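Local coordinates for putative uncharacterized protein (PDB 4KTB) that is of unknown function but belongs to the NUDIX hydrolase superfamily and may cleave diadenosine tetraphosphate asymmetrically, at residues Leu39-Ala44 / Leu74-Val79; Leu102-Ala107 / Pro141-Cys146; Ala115-Thr120 / Ala133-Tyr138. All coordinates share one frame; numbering follows the deposited sequence.

Interaction 1: Leu39-Ala44 / Leu74-Val79; sequences LVYVDA and LVSGRV. With NA (sodium ion), chain E.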
loop_
_atom_site.group_PDB
_atom_site.type_symbol
_atom_site.label_atom_id
_atom_site.label_comp_id
_atom_site.label_asym_id
_atom_site.label_seq_id
_atom_site.Cartn_x
_atom_site.Cartn_y
_atom_site.Cartn_z
ATOM N N LEU A 39 -8.378 -19.450 -8.713
ATOM C CA LEU A 39 -7.063 -19.957 -8.368
ATOM C C LEU A 39 -6.225 -18.812 -7.850
ATOM O O LEU A 39 -6.322 -17.698 -8.356
ATOM C CB LEU A 39 -6.392 -20.553 -9.601
ATOM C CG LEU A 39 -7.244 -21.616 -10.270
ATOM C CD1 LEU A 39 -6.681 -22.047 -11.620
ATOM C CD2 LEU A 39 -7.359 -22.782 -9.315
ATOM N N VAL A 40 -5.395 -19.100 -6.850
ATOM C CA VAL A 40 -4.451 -18.112 -6.326
ATOM C C VAL A 40 -3.197 -18.069 -7.194
ATOM O O VAL A 40 -2.506 -19.074 -7.372
ATOM C CB VAL A 40 -4.047 -18.401 -4.881
ATOM C CG1 VAL A 40 -3.129 -17.310 -4.380
ATOM C CG2 VAL A 40 -5.281 -18.477 -4.004
ATOM N N TYR A 41 -2.921 -16.887 -7.726
ATOM C CA TYR A 41 -1.812 -16.657 -8.627
ATOM C C TYR A 41 -0.906 -15.573 -8.079
ATOM O O TYR A 41 -1.294 -14.843 -7.187
ATOM C CB TYR A 41 -2.352 -16.199 -9.986
ATOM C CG TYR A 41 -2.457 -17.336 -10.950
ATOM C CD1 TYR A 41 -3.199 -18.454 -10.639
ATOM C CD2 TYR A 41 -1.773 -17.313 -12.148
ATOM C CE1 TYR A 41 -3.284 -19.513 -11.518
ATOM C CE2 TYR A 41 -1.849 -18.364 -13.035
ATOM C CZ TYR A 41 -2.607 -19.458 -12.713
ATOM O OH TYR A 41 -2.687 -20.509 -13.590
ATOM N N VAL A 42 0.300 -15.480 -8.630
ATOM C CA VAL A 42 1.142 -14.298 -8.453
ATOM C C VAL A 42 1.586 -13.757 -9.806
ATOM O O VAL A 42 1.727 -14.509 -10.772
ATOM C CB VAL A 42 2.420 -14.569 -7.593
ATOM C CG1 VAL A 42 2.082 -14.774 -6.113
ATOM C CG2 VAL A 42 3.211 -15.750 -8.153
ATOM N N ASP A 43 1.790 -12.445 -9.854
ATOM C CA ASP A 43 2.482 -11.814 -10.960
ATOM C C ASP A 43 3.655 -11.063 -10.376
ATOM O O ASP A 43 3.527 -10.400 -9.338
ATOM C CB ASP A 43 1.574 -10.830 -11.706
ATOM C CG ASP A 43 0.570 -11.518 -12.610
ATOM O OD1 ASP A 43 0.941 -11.874 -13.738
ATOM O OD2 ASP A 43 -0.596 -11.687 -12.202
ATOM N N ALA A 44 4.804 -11.199 -11.024
ATOM C CA ALA A 44 5.983 -10.452 -10.631
ATOM C C ALA A 44 6.405 -9.620 -11.819
ATOM O O ALA A 44 6.605 -10.159 -12.900
ATOM C CB ALA A 44 7.087 -11.389 -10.233
ATOM N N LEU A 74 4.793 -11.077 -18.271
ATOM C CA LEU A 74 5.331 -10.880 -16.938
ATOM C C LEU A 74 5.709 -12.235 -16.343
ATOM O O LEU A 74 5.560 -13.277 -16.977
ATOM C CB LEU A 74 4.280 -10.205 -16.064
ATOM C CG LEU A 74 3.811 -8.862 -16.622
ATOM C CD1 LEU A 74 2.654 -8.296 -15.812
ATOM C CD2 LEU A 74 4.950 -7.898 -16.594
ATOM N N VAL A 75 6.201 -12.232 -15.117
ATOM C CA VAL A 75 6.459 -13.494 -14.450
ATOM C C VAL A 75 5.219 -13.840 -13.626
ATOM O O VAL A 75 4.830 -13.094 -12.731
ATOM C CB VAL A 75 7.731 -13.410 -13.607
ATOM C CG1 VAL A 75 7.834 -14.590 -12.627
ATOM C CG2 VAL A 75 8.953 -13.329 -14.534
ATOM N N SER A 76 4.585 -14.962 -13.957
ATOM C CA SER A 76 3.224 -15.214 -13.504
ATOM C C SER A 76 2.923 -16.695 -13.315
ATOM O O SER A 76 3.337 -17.533 -14.111
ATOM C CB SER A 76 2.236 -14.621 -14.509
ATOM O OG SER A 76 0.903 -14.970 -14.190
ATOM N N GLY A 77 2.185 -17.014 -12.261
ATOM C CA GLY A 77 1.838 -18.395 -12.029
ATOM C C GLY A 77 1.117 -18.666 -10.729
ATOM O O GLY A 77 0.981 -17.799 -9.864
ATOM N N ARG A 78 0.682 -19.909 -10.603
ATOM C CA ARG A 78 -0.177 -20.355 -9.530
ATOM C C ARG A 78 0.604 -20.450 -8.230
ATOM O O ARG A 78 1.811 -20.672 -8.242
ATOM C CB ARG A 78 -0.727 -21.726 -9.916
ATOM C CG ARG A 78 -1.876 -22.227 -9.075
ATOM C CD ARG A 78 -2.423 -23.527 -9.662
ATOM N NE ARG A 78 -1.487 -24.646 -9.528
ATOM C CZ ARG A 78 -1.427 -25.447 -8.465
ATOM N NH1 ARG A 78 -2.243 -25.251 -7.435
ATOM N NH2 ARG A 78 -0.547 -26.440 -8.428
ATOM N N VAL A 79 -0.066 -20.258 -7.102
ATOM C CA VAL A 79 0.573 -20.541 -5.820
ATOM C C VAL A 79 0.196 -21.959 -5.439
ATOM O O VAL A 79 -0.981 -22.291 -5.419
ATOM C CB VAL A 79 0.104 -19.598 -4.719
ATOM C CG1 VAL A 79 0.686 -20.045 -3.371
ATOM C CG2 VAL A 79 0.549 -18.183 -5.018
HETATM NA NA NA E . 4.388 -18.773 -15.708
HETATM O O HOH W 1 5.101 -16.673 -16.531
HETATM O O HOH W 2 6.004 -19.124 -14.091
HETATM O O HOH W 3 2.976 -18.031 -17.330
HETATM O O HOH W 4 6.445 -19.178 -17.641
HETATM O O HOH W 5 3.320 -20.872 -15.246
#
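The ring of Tyr-41 lies over the peptide that joins Gly-77 to Arg-78, with Gly-77 C 3.5 Å above the ring plane toward its rim and Arg-78 N over the ring centre. An unusual first torsion (chi1 -97°) swings the ring across onto the neighbouring strand, where its CE1 also meets Arg-78 CB at 3.7 Å. Beneath this overlap the strands run antiparallel. Val-42 and Gly-77 form one hydrogen-bonded pair, with Val-42 N 2.7 Å from Gly-77 O (165° at the hydrogen), and Ala-44 and Val-75 form the next. Val-79 N prolongs the ladder by bonding Val-40 O at 2.7 Å. Branched residues suit the apolar packing beside it: Val-79 CG2 touches Val-40 CG1 at 3.8 Å and Val-42 CG1 at 3.9 Å, and helix 85-97 packs against Val-42 and Val-79. Gly-77 is placed like the first glycine of a Nudix box, here only partly matched, so helix 85-97 is probably the counterpart of the Nudix helix. On the sheet face occupied by Asp-43 and Ser-76, the Ser-76 hydroxyl is 3.1 Å from Asp-43 OD1, at best a weak bond; the other carboxylate oxygen, OD2, is held by Ser-135 and Tyr-117. Ser-76 O coordinates a sodium ion at 2.3 Å, and four waters and a more distant fifth fill the rest of the shell. The pairing thus rests mainly on backbone bonds, which depend little on side-chain identity, while the sodium ion, bound to the protein through one carbonyl and otherwise to water, is probably held rather loosely.

Interaction 2: Leu102-Ala107 / Pro141-Cys146; sequences LPSIPA and PVRGDC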
loop_
_atom_site.group_PDB
_atom_site.type_symbol
_atom_site.label_atom_id
_atom_site.label_comp_id
_atom_site.label_asym_id
_atom_site.label_seq_id
_atom_site.Cartn_x
_atom_site.Cartn_y
_atom_site.Cartn_z
ATOM N N LEU A 102 18.666 -13.306 -8.703
ATOM C CA LEU A 102 18.769 -12.568 -7.448
ATOM C C LEU A 102 17.646 -11.557 -7.258
ATOM O O LEU A 102 17.896 -10.354 -7.166
ATOM C CB LEU A 102 20.104 -11.826 -7.358
ATOM C CG LEU A 102 21.399 -12.616 -7.500
ATOM C CD1 LEU A 102 22.606 -11.682 -7.382
ATOM C CD2 LEU A 102 21.453 -13.714 -6.452
ATOM N N PRO A 103 16.406 -12.041 -7.192
ATOM C CA PRO A 103 15.295 -11.117 -6.972
ATOM C C PRO A 103 15.342 -10.532 -5.559
ATOM O O PRO A 103 15.843 -11.187 -4.635
ATOM C CB PRO A 103 14.075 -12.029 -7.098
ATOM C CG PRO A 103 14.592 -13.413 -6.743
ATOM C CD PRO A 103 15.954 -13.435 -7.351
ATOM N N SER A 104 14.831 -9.314 -5.398
ATOM C CA SER A 104 14.547 -8.789 -4.070
ATOM C C SER A 104 13.066 -8.969 -3.756
ATOM O O SER A 104 12.241 -8.126 -4.106
ATOM C CB SER A 104 14.925 -7.318 -3.976
ATOM O OG SER A 104 16.324 -7.161 -4.078
ATOM N N ILE A 105 12.732 -10.085 -3.120
ATOM C CA ILE A 105 11.357 -10.327 -2.702
ATOM C C ILE A 105 10.985 -9.306 -1.633
ATOM O O ILE A 105 11.725 -9.114 -0.682
ATOM C CB ILE A 105 11.182 -11.749 -2.154
ATOM C CG1 ILE A 105 11.806 -12.768 -3.112
ATOM C CG2 ILE A 105 9.701 -12.077 -1.931
ATOM C CD1 ILE A 105 11.110 -12.867 -4.481
ATOM N N PRO A 106 9.832 -8.640 -1.794
ATOM C CA PRO A 106 9.498 -7.595 -0.828
ATOM C C PRO A 106 9.300 -8.207 0.538
ATOM O O PRO A 106 8.780 -9.317 0.655
ATOM C CB PRO A 106 8.159 -7.042 -1.338
ATOM C CG PRO A 106 7.972 -7.591 -2.699
ATOM C CD PRO A 106 8.743 -8.868 -2.756
ATOM N N ALA A 107 9.731 -7.489 1.562
ATOM C CA ALA A 107 9.522 -7.909 2.932
ATOM C C ALA A 107 8.025 -8.001 3.187
ATOM O O ALA A 107 7.556 -8.885 3.910
ATOM C CB ALA A 107 10.160 -6.927 3.860
ATOM N N PRO A 141 12.526 -6.335 -8.073
ATOM C CA PRO A 141 13.815 -6.013 -8.670
ATOM C C PRO A 141 14.631 -7.289 -8.666
ATOM O O PRO A 141 14.485 -8.100 -7.742
ATOM C CB PRO A 141 14.409 -4.976 -7.703
ATOM C CG PRO A 141 13.213 -4.432 -6.934
ATOM C CD PRO A 141 12.316 -5.635 -6.796
ATOM N N VAL A 142 15.419 -7.490 -9.715
ATOM C CA VAL A 142 16.335 -8.618 -9.762
ATOM C C VAL A 142 17.726 -8.059 -9.729
ATOM O O VAL A 142 18.039 -7.115 -10.458
ATOM C CB VAL A 142 16.156 -9.475 -11.017
ATOM C CG1 VAL A 142 14.987 -10.409 -10.833
ATOM C CG2 VAL A 142 15.951 -8.591 -12.228
ATOM N N ARG A 143 18.551 -8.641 -8.868
ATOM C CA ARG A 143 19.860 -8.084 -8.588
ATOM C C ARG A 143 20.970 -8.820 -9.345
ATOM O O ARG A 143 22.097 -8.330 -9.425
ATOM C CB ARG A 143 20.132 -8.099 -7.075
ATOM C CG ARG A 143 18.984 -7.576 -6.207
ATOM C CD ARG A 143 18.882 -6.061 -6.230
ATOM N NE ARG A 143 17.624 -5.584 -5.648
ATOM C CZ ARG A 143 17.407 -4.339 -5.234
ATOM N NH1 ARG A 143 16.230 -4.003 -4.721
ATOM N NH2 ARG A 143 18.369 -3.438 -5.333
ATOM N N GLY A 144 20.650 -9.980 -9.912
ATOM C CA GLY A 144 21.642 -10.778 -10.615
ATOM C C GLY A 144 21.360 -10.945 -12.096
ATOM O O GLY A 144 20.459 -10.315 -12.645
ATOM N N ASP A 145 22.135 -11.798 -12.752
ATOM C CA ASP A 145 21.968 -12.005 -14.179
ATOM C C ASP A 145 20.784 -12.935 -14.431
ATOM O O ASP A 145 20.511 -13.850 -13.646
ATOM C CB ASP A 145 23.257 -12.559 -14.800
ATOM C CG ASP A 145 24.427 -11.580 -14.711
ATOM O OD1 ASP A 145 24.498 -10.652 -15.546
ATOM O OD2 ASP A 145 25.286 -11.739 -13.815
ATOM N N CYS A 146 20.064 -12.668 -15.517
ATOM C CA CYS A 146 18.871 -13.424 -15.860
ATOM C C CYS A 146 19.026 -14.030 -17.240
ATOM O O CYS A 146 19.729 -13.487 -18.091
ATOM C CB CYS A 146 17.645 -12.510 -15.874
ATOM S SG CYS A 146 17.236 -11.695 -14.342
#
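Leu-102 lays its side chain along the backbone of Gly-144, where CD1 presses on Gly-144 CA at 3.5 Å, tighter than usual. A beta carbon on Gly-144 would run into Leu-102 CG, so glycine suits this place as Leu-102 now lies. The carbonyl of Leu-102 receives Arg-143 N in an unusually short bond of 2.5 Å between N and O, the donor standing well above the carbonyl plane. Ser-104 holds the other end of the contact with its backbone, Ser-104 N giving a straight bond to Pro-141 O at 2.7 Å. Between these two bonds, Pro-103 and Val-142 make a single beta bridge that ties the loop after helix 85-97 to the loop that follows strand 133-141 in the Nudix fold. Arg-143 bends at its second torsion (chi2 -76°), bringing the guanidinium edge to the Ser-104 hydroxyl, where NE makes a weak bond to OG at 2.6 Å with only 129° at the hydrogen. An alanine here is likely to leave the serine hydroxyl without its NE partner and to strip the aliphatic cover from Leu-102 O and Ser-104. The same guanidinium lies close to Arg-143 of the third subunit, a like-charge approach, and packs on Ser-104 of that subunit.

Interaction 3: Ala115-Thr120 / Ala133-Tyr138; sequences AEYFPT and AVSLAY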
loop_
_atom_site.group_PDB
_atom_site.type_symbol
_atom_site.label_atom_id
_atom_site.label_comp_id
_atom_site.label_asym_id
_atom_site.label_seq_id
_atom_site.Cartn_x
_atom_site.Cartn_y
_atom_site.Cartn_z
ATOM N N ALA A 115 -4.881 -8.476 -9.470
ATOM C CA ALA A 115 -5.361 -8.582 -10.846
ATOM C C ALA A 115 -6.269 -9.803 -10.944
ATOM O O ALA A 115 -5.825 -10.941 -10.721
ATOM C CB ALA A 115 -4.207 -8.725 -11.805
ATOM N N GLU A 116 -7.526 -9.568 -11.291
ATOM C CA GLU A 116 -8.503 -10.623 -11.294
ATOM C C GLU A 116 -8.804 -11.023 -12.722
ATOM O O GLU A 116 -9.618 -10.404 -13.397
ATOM C CB GLU A 116 -9.735 -10.142 -10.541
ATOM C CG GLU A 116 -9.353 -9.580 -9.183
ATOM C CD GLU A 116 -10.512 -8.981 -8.397
ATOM O OE1 GLU A 116 -10.274 -7.992 -7.675
ATOM O OE2 GLU A 116 -11.647 -9.500 -8.469
ATOM N N TYR A 117 -8.095 -12.045 -13.176
ATOM C CA TYR A 117 -8.264 -12.556 -14.518
ATOM C C TYR A 117 -9.516 -13.396 -14.560
ATOM O O TYR A 117 -9.577 -14.461 -13.942
ATOM C CB TYR A 117 -7.077 -13.425 -14.924
ATOM C CG TYR A 117 -5.711 -12.766 -14.898
ATOM C CD1 TYR A 117 -4.938 -12.769 -13.736
ATOM C CD2 TYR A 117 -5.170 -12.195 -16.046
ATOM C CE1 TYR A 117 -3.687 -12.199 -13.712
ATOM C CE2 TYR A 117 -3.922 -11.615 -16.034
ATOM C CZ TYR A 117 -3.185 -11.622 -14.864
ATOM O OH TYR A 117 -1.938 -11.057 -14.839
ATOM N N PHE A 118 -10.502 -12.923 -15.313
ATOM C CA PHE A 118 -11.771 -13.635 -15.457
ATOM C C PHE A 118 -11.789 -14.534 -16.677
ATOM O O PHE A 118 -11.143 -14.249 -17.681
ATOM C CB PHE A 118 -12.944 -12.652 -15.508
ATOM C CG PHE A 118 -13.625 -12.448 -14.175
ATOM C CD1 PHE A 118 -12.917 -11.960 -13.079
ATOM C CD2 PHE A 118 -14.974 -12.739 -14.012
ATOM C CE1 PHE A 118 -13.542 -11.771 -11.827
ATOM C CE2 PHE A 118 -15.602 -12.553 -12.762
ATOM C CZ PHE A 118 -14.881 -12.067 -11.674
ATOM N N PRO A 119 -12.542 -15.633 -16.595
ATOM C CA PRO A 119 -12.630 -16.561 -17.721
ATOM C C PRO A 119 -13.556 -16.011 -18.788
ATOM O O PRO A 119 -13.724 -16.632 -19.829
ATOM C CB PRO A 119 -13.248 -17.807 -17.095
ATOM C CG PRO A 119 -14.096 -17.267 -16.013
ATOM C CD PRO A 119 -13.350 -16.083 -15.451
ATOM N N THR A 120 -14.171 -14.867 -18.512
ATOM C CA THR A 120 -14.988 -14.192 -19.505
ATOM C C THR A 120 -14.313 -12.880 -19.795
ATOM O O THR A 120 -13.933 -12.176 -18.865
ATOM C CB THR A 120 -16.384 -13.874 -18.976
ATOM O OG1 THR A 120 -17.018 -15.072 -18.515
ATOM C CG2 THR A 120 -17.232 -13.247 -20.071
ATOM N N ALA A 133 -8.429 -16.545 -12.228
ATOM C CA ALA A 133 -7.273 -16.383 -11.364
ATOM C C ALA A 133 -7.318 -15.033 -10.663
ATOM O O ALA A 133 -7.543 -13.989 -11.280
ATOM C CB ALA A 133 -5.979 -16.547 -12.126
ATOM N N VAL A 134 -7.107 -15.077 -9.356
ATOM C CA VAL A 134 -6.971 -13.882 -8.552
ATOM C C VAL A 134 -5.493 -13.754 -8.221
ATOM O O VAL A 134 -4.940 -14.565 -7.481
ATOM C CB VAL A 134 -7.802 -13.987 -7.273
ATOM C CG1 VAL A 134 -7.626 -12.740 -6.395
ATOM C CG2 VAL A 134 -9.269 -14.170 -7.620
ATOM N N SER A 135 -4.848 -12.733 -8.777
ATOM C CA SER A 135 -3.403 -12.658 -8.701
ATOM C C SER A 135 -2.872 -11.498 -7.875
ATOM O O SER A 135 -3.232 -10.345 -8.106
ATOM C CB SER A 135 -2.807 -12.580 -10.101
ATOM O OG SER A 135 -1.413 -12.771 -10.032
ATOM N N LEU A 136 -1.977 -11.813 -6.941
ATOM C CA LEU A 136 -1.276 -10.800 -6.151
ATOM C C LEU A 136 -0.030 -10.352 -6.898
ATOM O O LEU A 136 0.891 -11.142 -7.127
ATOM C CB LEU A 136 -0.868 -11.366 -4.794
ATOM C CG LEU A 136 -2.036 -11.804 -3.923
ATOM C CD1 LEU A 136 -1.546 -12.506 -2.668
ATOM C CD2 LEU A 136 -2.860 -10.610 -3.543
ATOM N N ALA A 137 -0.006 -9.085 -7.289
ATOM C CA ALA A 137 1.021 -8.626 -8.203
ATOM C C ALA A 137 2.089 -7.881 -7.445
ATOM O O ALA A 137 1.792 -7.082 -6.566
ATOM C CB ALA A 137 0.426 -7.757 -9.295
ATOM N N TYR A 138 3.341 -8.148 -7.784
ATOM C CA TYR A 138 4.430 -7.428 -7.162
ATOM C C TYR A 138 5.435 -6.958 -8.196
ATOM O O TYR A 138 5.623 -7.586 -9.231
ATOM C CB TYR A 138 5.136 -8.305 -6.126
ATOM C CG TYR A 138 4.243 -8.877 -5.047
ATOM C CD1 TYR A 138 3.516 -10.028 -5.278
ATOM C CD2 TYR A 138 4.149 -8.281 -3.794
ATOM C CE1 TYR A 138 2.711 -10.573 -4.308
ATOM C CE2 TYR A 138 3.336 -8.825 -2.802
ATOM C CZ TYR A 138 2.621 -9.977 -3.080
ATOM O OH TYR A 138 1.806 -10.553 -2.149
#
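Tyr-117 turns the edge of its ring, not a face, toward strand 133-138. With CG anti to the carbonyl carbon (chi1 -59°), the ring leans across the neighbouring strand from Ala-133 toward Ser-135: CD1 passes 3.8 Å from Ala-133 O, CE1 reaches Ser-135 CB at 3.7 Å, and both partners lie near the ring plane. Small residues suit the positions beside it, since Ala-133 and Ser-135 share its side of the sheet and leave room for the ring. Ser-135 has OG anti to its own nitrogen (chi1 -169°), and both this hydroxyl and the tyrosine OH bond to Asp-43 OD2, so one oxygen of the buried Asp-43 is gripped by two hydroxyls, one from the next strand and one from the strand beyond. Ala-115 lies on the same side, and Leu-179 of helix 176-186 packs on it and on Tyr-117. From the other side, Glu-116 stretches out to Val-85 N of the second subunit, a role for a long, charged chain. The backbones pair antiparallel through four bonds: Ala-115 and Ser-135 exchange two at 2.8 Å between N and O, and Tyr-117 N meets Ala-133 O at 2.8 Å in a more bent bond (133°). Such a sheet, with helices packed on its faces, is the alpha-beta-alpha core of the Nudix fold.

Interactions 1 and 3 are buried and belong to one sheet, in which strands 39-49 and 133-141 are parallel neighbours; Asp-43 O also bonds Tyr-138 N between them. Asp-43 connects the two contacts, sharing its carboxylate with residues of both. Interaction 2 lies at the surface, about 16 Å from interaction 1 between centres and 23 Å from interaction 3, yet its segment 141-146 begins where strand 133-141 ends, and Pro-106 packs on Tyr-138. The chemistry follows position: regular ladders and a buried carboxylate-hydroxyl cluster in the core, against two backbone bonds round a single bridge, with a weak arginine–serine bond, outside. Interactions 1 and 3 face the second subunit, interaction 2 the third.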